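Local coordinates for protein taurine dioxygenase (Burkholderia xenovorans, PDB 5KEU) that probably acts as an iron(II)- and 2-oxoglutarate-dependent dioxygenase of the TfdA/TauD family, here holding magnesium at its metal site, at residues B[125-130]-B[217-222]; B[81-86]-B[318-323]; B[160-165]-B[241-246]. All coordinates share one frame; numbering follows the deposited sequence.

Contact 1: residues B[125-130]-B[217-222]; sequences DVTAAL and VLYVSP. With MG (magnesium ion), chain C.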
# COMPACT_ATOMS: atom_id res chain seq x y z
N ASP B 125 1.06 7.82 -16.33
CA ASP B 125 1.89 8.94 -16.77
C ASP B 125 1.39 9.56 -18.07
O ASP B 125 1.12 8.86 -19.05
CB ASP B 125 3.33 8.48 -16.95
CG ASP B 125 4.04 8.31 -15.63
OD1 ASP B 125 3.66 9.00 -14.64
OD2 ASP B 125 4.98 7.50 -15.60
N VAL B 126 1.34 10.89 -18.09
CA VAL B 126 1.09 11.71 -19.28
C VAL B 126 -0.21 11.37 -19.99
O VAL B 126 -0.29 11.48 -21.21
CB VAL B 126 2.26 11.62 -20.30
CG1 VAL B 126 2.33 12.91 -21.11
CG2 VAL B 126 3.58 11.35 -19.62
N THR B 127 -1.24 10.96 -19.24
CA THR B 127 -2.48 10.68 -19.95
C THR B 127 -3.19 11.95 -20.40
O THR B 127 -4.19 11.85 -21.12
CB THR B 127 -3.44 9.83 -19.11
OG1 THR B 127 -3.78 10.47 -17.88
CG2 THR B 127 -2.83 8.46 -18.84
N ALA B 128 -2.69 13.14 -20.04
CA ALA B 128 -3.23 14.34 -20.68
C ALA B 128 -2.85 14.44 -22.15
O ALA B 128 -3.43 15.27 -22.86
CB ALA B 128 -2.77 15.62 -19.96
N ALA B 129 -1.89 13.64 -22.62
CA ALA B 129 -1.45 13.71 -24.01
C ALA B 129 -2.18 12.70 -24.87
O ALA B 129 -2.77 11.73 -24.38
CB ALA B 129 0.05 13.47 -24.12
N LEU B 130 -2.11 12.91 -26.18
CA LEU B 130 -2.83 12.05 -27.11
C LEU B 130 -2.28 10.63 -27.08
O LEU B 130 -3.05 9.66 -27.16
CB LEU B 130 -2.74 12.62 -28.53
CG LEU B 130 -3.44 11.75 -29.59
CD1 LEU B 130 -4.92 11.52 -29.29
CD2 LEU B 130 -3.26 12.39 -30.99
N VAL B 217 -8.91 -2.22 -19.86
CA VAL B 217 -8.23 -1.57 -18.75
C VAL B 217 -9.08 -0.39 -18.29
O VAL B 217 -9.52 0.42 -19.11
CB VAL B 217 -6.82 -1.09 -19.17
CG1 VAL B 217 -6.23 -0.18 -18.11
CG2 VAL B 217 -5.90 -2.28 -19.47
N LEU B 218 -9.28 -0.28 -16.98
CA LEU B 218 -10.03 0.84 -16.42
C LEU B 218 -9.09 2.04 -16.38
O LEU B 218 -8.34 2.24 -15.42
CB LEU B 218 -10.58 0.48 -15.04
CG LEU B 218 -11.47 1.55 -14.39
CD1 LEU B 218 -12.71 1.78 -15.27
CD2 LEU B 218 -11.87 1.10 -12.98
N TYR B 219 -9.14 2.85 -17.44
CA TYR B 219 -8.11 3.85 -17.73
C TYR B 219 -8.40 5.17 -17.01
O TYR B 219 -8.66 6.19 -17.63
CB TYR B 219 -8.04 4.05 -19.25
CG TYR B 219 -6.72 4.56 -19.81
CD1 TYR B 219 -5.53 3.87 -19.60
CD2 TYR B 219 -6.67 5.74 -20.56
CE1 TYR B 219 -4.31 4.35 -20.13
CE2 TYR B 219 -5.47 6.22 -21.11
CZ TYR B 219 -4.30 5.51 -20.88
OH TYR B 219 -3.10 5.97 -21.42
N VAL B 220 -8.39 5.15 -15.67
CA VAL B 220 -8.97 6.27 -14.92
C VAL B 220 -7.93 7.16 -14.24
O VAL B 220 -8.30 8.00 -13.41
CB VAL B 220 -10.02 5.77 -13.91
CG1 VAL B 220 -11.21 5.22 -14.66
CG2 VAL B 220 -9.45 4.68 -12.99
N SER B 221 -6.66 7.05 -14.60
CA SER B 221 -5.57 7.98 -14.24
C SER B 221 -5.97 9.10 -13.28
O SER B 221 -6.25 10.23 -13.71
CB SER B 221 -5.01 8.58 -15.54
OG SER B 221 -3.76 9.20 -15.27
N PRO B 222 -6.02 8.84 -11.96
CA PRO B 222 -6.73 9.78 -11.06
C PRO B 222 -6.17 11.20 -11.03
O PRO B 222 -6.96 12.15 -10.90
CB PRO B 222 -6.63 9.09 -9.68
CG PRO B 222 -6.58 7.61 -10.02
CD PRO B 222 -5.76 7.53 -11.33
MG MG C . 4.23 9.05 -12.56
O HOH W 1 6.00 8.79 -13.37
O HOH W 2 5.17 9.27 -10.70
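Thr127 OG1 and Ser221 OG lie 2.9 Å apart in a hydrogen bond between hydroxyls, either of which could be the donor. Both have further partners: Thr127 OG1 also bonds to His177 ND1, and Ser221 OG to the backbone N of Thr124. Thr127 places its oxygen between its own backbone N and carbonyl carbon (chi1 60°), which leaves CG2 to meet Tyr219. Thr127 CG2 stands 3.6 Å from Tyr219 OH and meets the end of the ring obliquely, the two side chains approaching from opposite directions. Thr127 thus touches both residues, the serine by its hydroxyl and the tyrosine by its methyl.

Thr127 sits in a type I turn from Val126 to Ala129, closed by a bond from Ala129 N to Val126 O of 3.0 Å. Just before the turn, Asp125 OD1 binds magnesium at 2.2 Å, in a site completed by His123, His273, a C-terminal carboxylate oxygen (O) of Asn323 and two waters. The His-X-Asp pair followed by a distant histidine is the facial triad of the iron(II)/2-oxoglutarate dioxygenases. Ser221 OG, accepting from Thr124 N and bonding Thr127 OG1, ties both flanks of Asp125 to the 217-222 segment, consistent with a second-shell role in positioning this ligand.

Contact 2: residues B[81-86]-B[318-323]; sequences EPTLGH and AAVALN. With MG (magnesium ion), chain C.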
# COMPACT_ATOMS: atom_id res chain seq x y z
N GLU B 81 10.94 3.04 -28.35
CA GLU B 81 11.60 4.30 -28.72
C GLU B 81 11.61 5.18 -27.48
O GLU B 81 10.54 5.56 -27.00
CB GLU B 81 10.85 5.00 -29.86
CG GLU B 81 10.91 4.31 -31.21
CD GLU B 81 12.32 4.29 -31.79
OE1 GLU B 81 12.83 5.38 -32.14
OE2 GLU B 81 12.92 3.20 -31.86
N PRO B 82 12.77 5.51 -26.92
CA PRO B 82 12.75 6.39 -25.74
C PRO B 82 12.27 7.79 -26.10
O PRO B 82 12.63 8.34 -27.14
CB PRO B 82 14.22 6.40 -25.29
CG PRO B 82 14.80 5.09 -25.85
CD PRO B 82 14.10 4.96 -27.20
N THR B 83 11.44 8.38 -25.23
CA THR B 83 11.09 9.78 -25.39
C THR B 83 12.34 10.64 -25.24
O THR B 83 13.34 10.21 -24.66
CB THR B 83 10.02 10.21 -24.38
OG1 THR B 83 10.55 10.12 -23.06
CG2 THR B 83 8.81 9.27 -24.49
N LEU B 84 12.29 11.88 -25.77
CA LEU B 84 13.51 12.66 -25.98
C LEU B 84 13.57 13.98 -25.19
O LEU B 84 14.31 14.90 -25.58
CB LEU B 84 13.70 12.90 -27.48
CG LEU B 84 14.17 11.61 -28.16
CD1 LEU B 84 14.22 11.76 -29.67
CD2 LEU B 84 15.55 11.26 -27.63
N GLY B 85 12.85 14.09 -24.08
CA GLY B 85 13.20 15.06 -23.06
C GLY B 85 12.51 16.41 -23.18
O GLY B 85 11.87 16.75 -24.18
N HIS B 86 12.68 17.20 -22.11
CA HIS B 86 12.26 18.59 -21.97
C HIS B 86 13.49 19.48 -21.78
O HIS B 86 14.46 19.05 -21.16
CB HIS B 86 11.29 18.75 -20.78
CG HIS B 86 10.71 20.12 -20.65
ND1 HIS B 86 11.29 21.12 -19.90
CD2 HIS B 86 9.60 20.67 -21.21
CE1 HIS B 86 10.57 22.22 -19.99
NE2 HIS B 86 9.53 21.98 -20.78
N ALA B 318 6.88 18.41 -21.12
CA ALA B 318 6.89 18.75 -19.70
C ALA B 318 6.13 17.70 -18.89
O ALA B 318 6.57 17.31 -17.80
CB ALA B 318 6.28 20.13 -19.49
N ALA B 319 4.99 17.23 -19.41
CA ALA B 319 4.25 16.19 -18.70
C ALA B 319 5.04 14.90 -18.65
O ALA B 319 5.12 14.26 -17.60
CB ALA B 319 2.88 15.97 -19.35
N VAL B 320 5.66 14.50 -19.78
CA VAL B 320 6.53 13.33 -19.76
C VAL B 320 7.59 13.47 -18.68
O VAL B 320 7.87 12.53 -17.93
CB VAL B 320 7.18 13.09 -21.15
CG1 VAL B 320 8.25 12.00 -21.05
CG2 VAL B 320 6.13 12.70 -22.18
N ALA B 321 8.18 14.67 -18.57
CA ALA B 321 9.27 14.87 -17.62
C ALA B 321 8.78 14.89 -16.17
O ALA B 321 9.51 14.46 -15.27
CB ALA B 321 10.02 16.17 -17.95
N LEU B 322 7.56 15.36 -15.93
CA LEU B 322 7.13 15.65 -14.57
C LEU B 322 6.14 14.65 -13.98
O LEU B 322 6.12 14.49 -12.76
CB LEU B 322 6.50 17.05 -14.51
CG LEU B 322 7.46 18.21 -14.82
CD1 LEU B 322 6.69 19.51 -14.94
CD2 LEU B 322 8.54 18.33 -13.74
N ASN B 323 5.33 13.98 -14.81
CA ASN B 323 4.32 13.02 -14.31
C ASN B 323 4.95 11.76 -13.70
O ASN B 323 4.35 11.08 -12.86
CB ASN B 323 3.35 12.59 -15.43
CG ASN B 323 2.46 13.74 -15.92
OD1 ASN B 323 1.67 13.56 -16.85
ND2 ASN B 323 2.59 14.91 -15.29
OXT ASN B 323 6.08 11.39 -14.06
MG MG C . 4.23 9.05 -12.56
O HOH W 1 6.00 8.79 -13.37
O HOH W 2 5.17 9.27 -10.70
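Thr83 crosses Val320 at a slant in van der Waals packing, with Thr83 OG1 3.6 Å from Val320 CG1. The hydroxyl finds its polar partners elsewhere, in Tyr99 OH and Thr292 OG1, so the valine methyl merely packs against an oxygen already bonded. At the other end of the 81-86 loop, His86 CB rests against Ala321 CB at 4.0 Å.

The imidazole packs on Ala318. A first torsion near 180° (chi1 -174°) swings the ring to the helix, where His86 CD2 approaches Ala318 N obliquely at 3.5 Å and Ala318 CB at 3.8 Å. ND1 accepts from the backbone N of Val88 and of Phe89, which fixes the turn of the ring, and Phe89 stacks on it.

Metal coordination belongs to the helix end. Asn323 is the last residue of the chain, and its O binds magnesium at 2.0 Å, while Asn323 OXT accepts a hydrogen bond of 2.7 Å from water 1, itself a metal ligand. The terminal carboxylate thus spans the ion and one of its waters.

Helix 313-322 is set against strand 99-101, where Tyr99 meets both Val320 and Ala321, and Arg290 of strand 287-293 bonds the carbonyls of these two residues. The loop borders the same strands, pairing through Thr83 with Thr292.

Contact 3: residues B[160-165]-B[241-246]; sequences EKLSAP and ELLWEH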
# COMPACT_ATOMS: atom_id res chain seq x y z
N GLU B 160 -11.88 -5.74 -14.55
CA GLU B 160 -12.53 -7.04 -14.45
C GLU B 160 -13.32 -7.17 -13.16
O GLU B 160 -14.33 -7.88 -13.13
CB GLU B 160 -11.49 -8.16 -14.55
CG GLU B 160 -10.82 -8.25 -15.93
CD GLU B 160 -11.80 -8.65 -17.03
OE1 GLU B 160 -12.76 -9.41 -16.74
OE2 GLU B 160 -11.63 -8.20 -18.19
N LYS B 161 -12.90 -6.46 -12.11
CA LYS B 161 -13.56 -6.55 -10.81
C LYS B 161 -14.75 -5.61 -10.65
O LYS B 161 -15.49 -5.74 -9.67
CB LYS B 161 -12.56 -6.29 -9.69
CG LYS B 161 -11.51 -7.38 -9.54
CD LYS B 161 -12.09 -8.66 -8.95
CE LYS B 161 -10.96 -9.57 -8.49
NZ LYS B 161 -11.48 -10.70 -7.66
N LEU B 162 -14.96 -4.68 -11.58
CA LEU B 162 -16.26 -4.02 -11.66
C LEU B 162 -17.32 -5.07 -11.92
O LEU B 162 -17.07 -6.10 -12.58
CB LEU B 162 -16.28 -2.99 -12.80
CG LEU B 162 -15.33 -1.79 -12.76
CD1 LEU B 162 -15.41 -1.00 -14.09
CD2 LEU B 162 -15.73 -0.91 -11.58
N SER B 163 -18.53 -4.83 -11.42
CA SER B 163 -19.64 -5.72 -11.77
C SER B 163 -19.95 -5.61 -13.26
O SER B 163 -19.59 -4.63 -13.92
CB SER B 163 -20.89 -5.39 -10.95
OG SER B 163 -21.38 -4.10 -11.29
N ALA B 164 -20.62 -6.64 -13.79
CA ALA B 164 -20.95 -6.65 -15.22
C ALA B 164 -21.70 -5.40 -15.68
O ALA B 164 -21.31 -4.83 -16.72
CB ALA B 164 -21.76 -7.92 -15.56
N PRO B 165 -22.73 -4.92 -14.98
CA PRO B 165 -23.41 -3.71 -15.46
C PRO B 165 -22.51 -2.48 -15.45
O PRO B 165 -22.60 -1.64 -16.35
CB PRO B 165 -24.60 -3.57 -14.50
CG PRO B 165 -24.82 -4.99 -13.98
CD PRO B 165 -23.43 -5.49 -13.81
N GLU B 241 -15.40 9.32 -8.42
CA GLU B 241 -14.99 8.93 -7.08
C GLU B 241 -15.23 7.45 -6.83
O GLU B 241 -14.40 6.78 -6.22
CB GLU B 241 -15.68 9.79 -6.02
CG GLU B 241 -15.12 11.20 -6.04
CD GLU B 241 -15.64 12.11 -4.93
OE1 GLU B 241 -15.11 13.21 -4.80
OE2 GLU B 241 -16.58 11.72 -4.20
N LEU B 242 -16.34 6.92 -7.34
CA LEU B 242 -16.59 5.48 -7.26
C LEU B 242 -15.48 4.69 -7.94
O LEU B 242 -14.94 3.73 -7.38
CB LEU B 242 -17.94 5.16 -7.91
CG LEU B 242 -18.31 3.68 -7.98
CD1 LEU B 242 -18.62 3.12 -6.58
CD2 LEU B 242 -19.50 3.53 -8.88
N LEU B 243 -15.13 5.07 -9.19
CA LEU B 243 -14.13 4.31 -9.94
C LEU B 243 -12.73 4.48 -9.35
O LEU B 243 -11.93 3.54 -9.39
CB LEU B 243 -14.13 4.74 -11.40
CG LEU B 243 -15.45 4.47 -12.14
CD1 LEU B 243 -15.37 5.14 -13.51
CD2 LEU B 243 -15.68 2.95 -12.32
N TRP B 244 -12.42 5.67 -8.81
CA TRP B 244 -11.09 5.90 -8.25
C TRP B 244 -10.89 5.13 -6.95
O TRP B 244 -9.81 4.59 -6.70
CB TRP B 244 -10.88 7.40 -8.02
CG TRP B 244 -10.66 8.17 -9.32
CD1 TRP B 244 -10.24 7.68 -10.53
CD2 TRP B 244 -10.87 9.57 -9.50
NE1 TRP B 244 -10.17 8.72 -11.47
CE2 TRP B 244 -10.55 9.88 -10.85
CE3 TRP B 244 -11.31 10.59 -8.65
CZ2 TRP B 244 -10.64 11.17 -11.35
CZ3 TRP B 244 -11.39 11.89 -9.16
CH2 TRP B 244 -11.05 12.16 -10.49
N GLU B 245 -11.90 5.14 -6.08
CA GLU B 245 -11.87 4.30 -4.88
C GLU B 245 -11.67 2.84 -5.26
O GLU B 245 -10.86 2.12 -4.66
CB GLU B 245 -13.18 4.56 -4.12
CG GLU B 245 -13.63 3.61 -3.04
CD GLU B 245 -15.03 4.00 -2.49
OE1 GLU B 245 -16.07 3.87 -3.22
OE2 GLU B 245 -15.07 4.47 -1.33
N HIS B 246 -12.40 2.39 -6.28
CA HIS B 246 -12.29 1.01 -6.73
C HIS B 246 -10.89 0.71 -7.27
O HIS B 246 -10.30 -0.33 -6.96
CB HIS B 246 -13.36 0.75 -7.80
CG HIS B 246 -13.27 -0.62 -8.41
ND1 HIS B 246 -13.66 -1.76 -7.73
CD2 HIS B 246 -12.80 -1.04 -9.61
CE1 HIS B 246 -13.45 -2.82 -8.50
NE2 HIS B 246 -12.93 -2.41 -9.64
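Leu162 lays its CD2 methyl over one face of the His246 imidazole, 3.9 Å from the ring centroid and 26° off the ring normal, a CH-pi contact. Leu162 CD2 is displaced toward the rim, and its closest ring atom is His246 CD2 at 3.5 Å. That same Leu162 CD2 also meets Leu243 CD2 at 3.9 Å. Leu243 and His246 are three residues apart in helix 233-247, hence on neighbouring parts of one side, and the leucine packs against both. Lys161 meets the ring differently: its CB lies at the imidazole edge, in the ring plane, 3.8 Å from His246 CE1, while the bend at chi2 (-72°) carries the rest of the chain away. Lys161 O is 3.7 Å from His246 CE1, an oblique approach.

In the next shell, the histidine is held by the helix that leads into the 160-165 segment. His246 NE2 bonds to the carbonyl oxygen of Ala158, and Phe252 meets the ring edge-to-face. CG of His246 is anti to the backbone N (chi1 176°), and the imidazole reaches across to the 155-161 helix. Leu218 touches both Leu162 and His246, and Val170 of helix 164-171 touches Leu162 and Leu243, extending the apolar cluster.

Farther out lies the second subunit, where Glu245, in the conformer given, forms a salt bridge with Arg117 of that subunit and Lys161 makes a long, weak ion pair with its Asp281.

Between the segments themselves the contact is mostly nonpolar, whereas NE2 of His246 bonds Ala158 O. That bond implies that NE2 carries a proton, and with this atom held the ring face is presented to Leu162.

How the contacts relate
Contact 1 is fully buried near the middle of the chain, whereas contacts 2 and 3 are partly buried, on opposite sides of its centre and about 30 Å apart between centres. Contacts 1 and 2 share the magnesium and its two waters, and Val126 of the first packs on Ala319 and Val320 of the second. Contacts 1 and 3 meet at the 217-222 segment, where Val220 O probably accepts a hydrogen bond from Trp244 NE1. Chemistry follows place: paired hydroxyls in the second shell in contact 1, packing along the helix that ends in a metal ligand in contact 2, and leucine-on-imidazole packing between an inter-helix loop and helix 233-247 in contact 3, close to the second subunit.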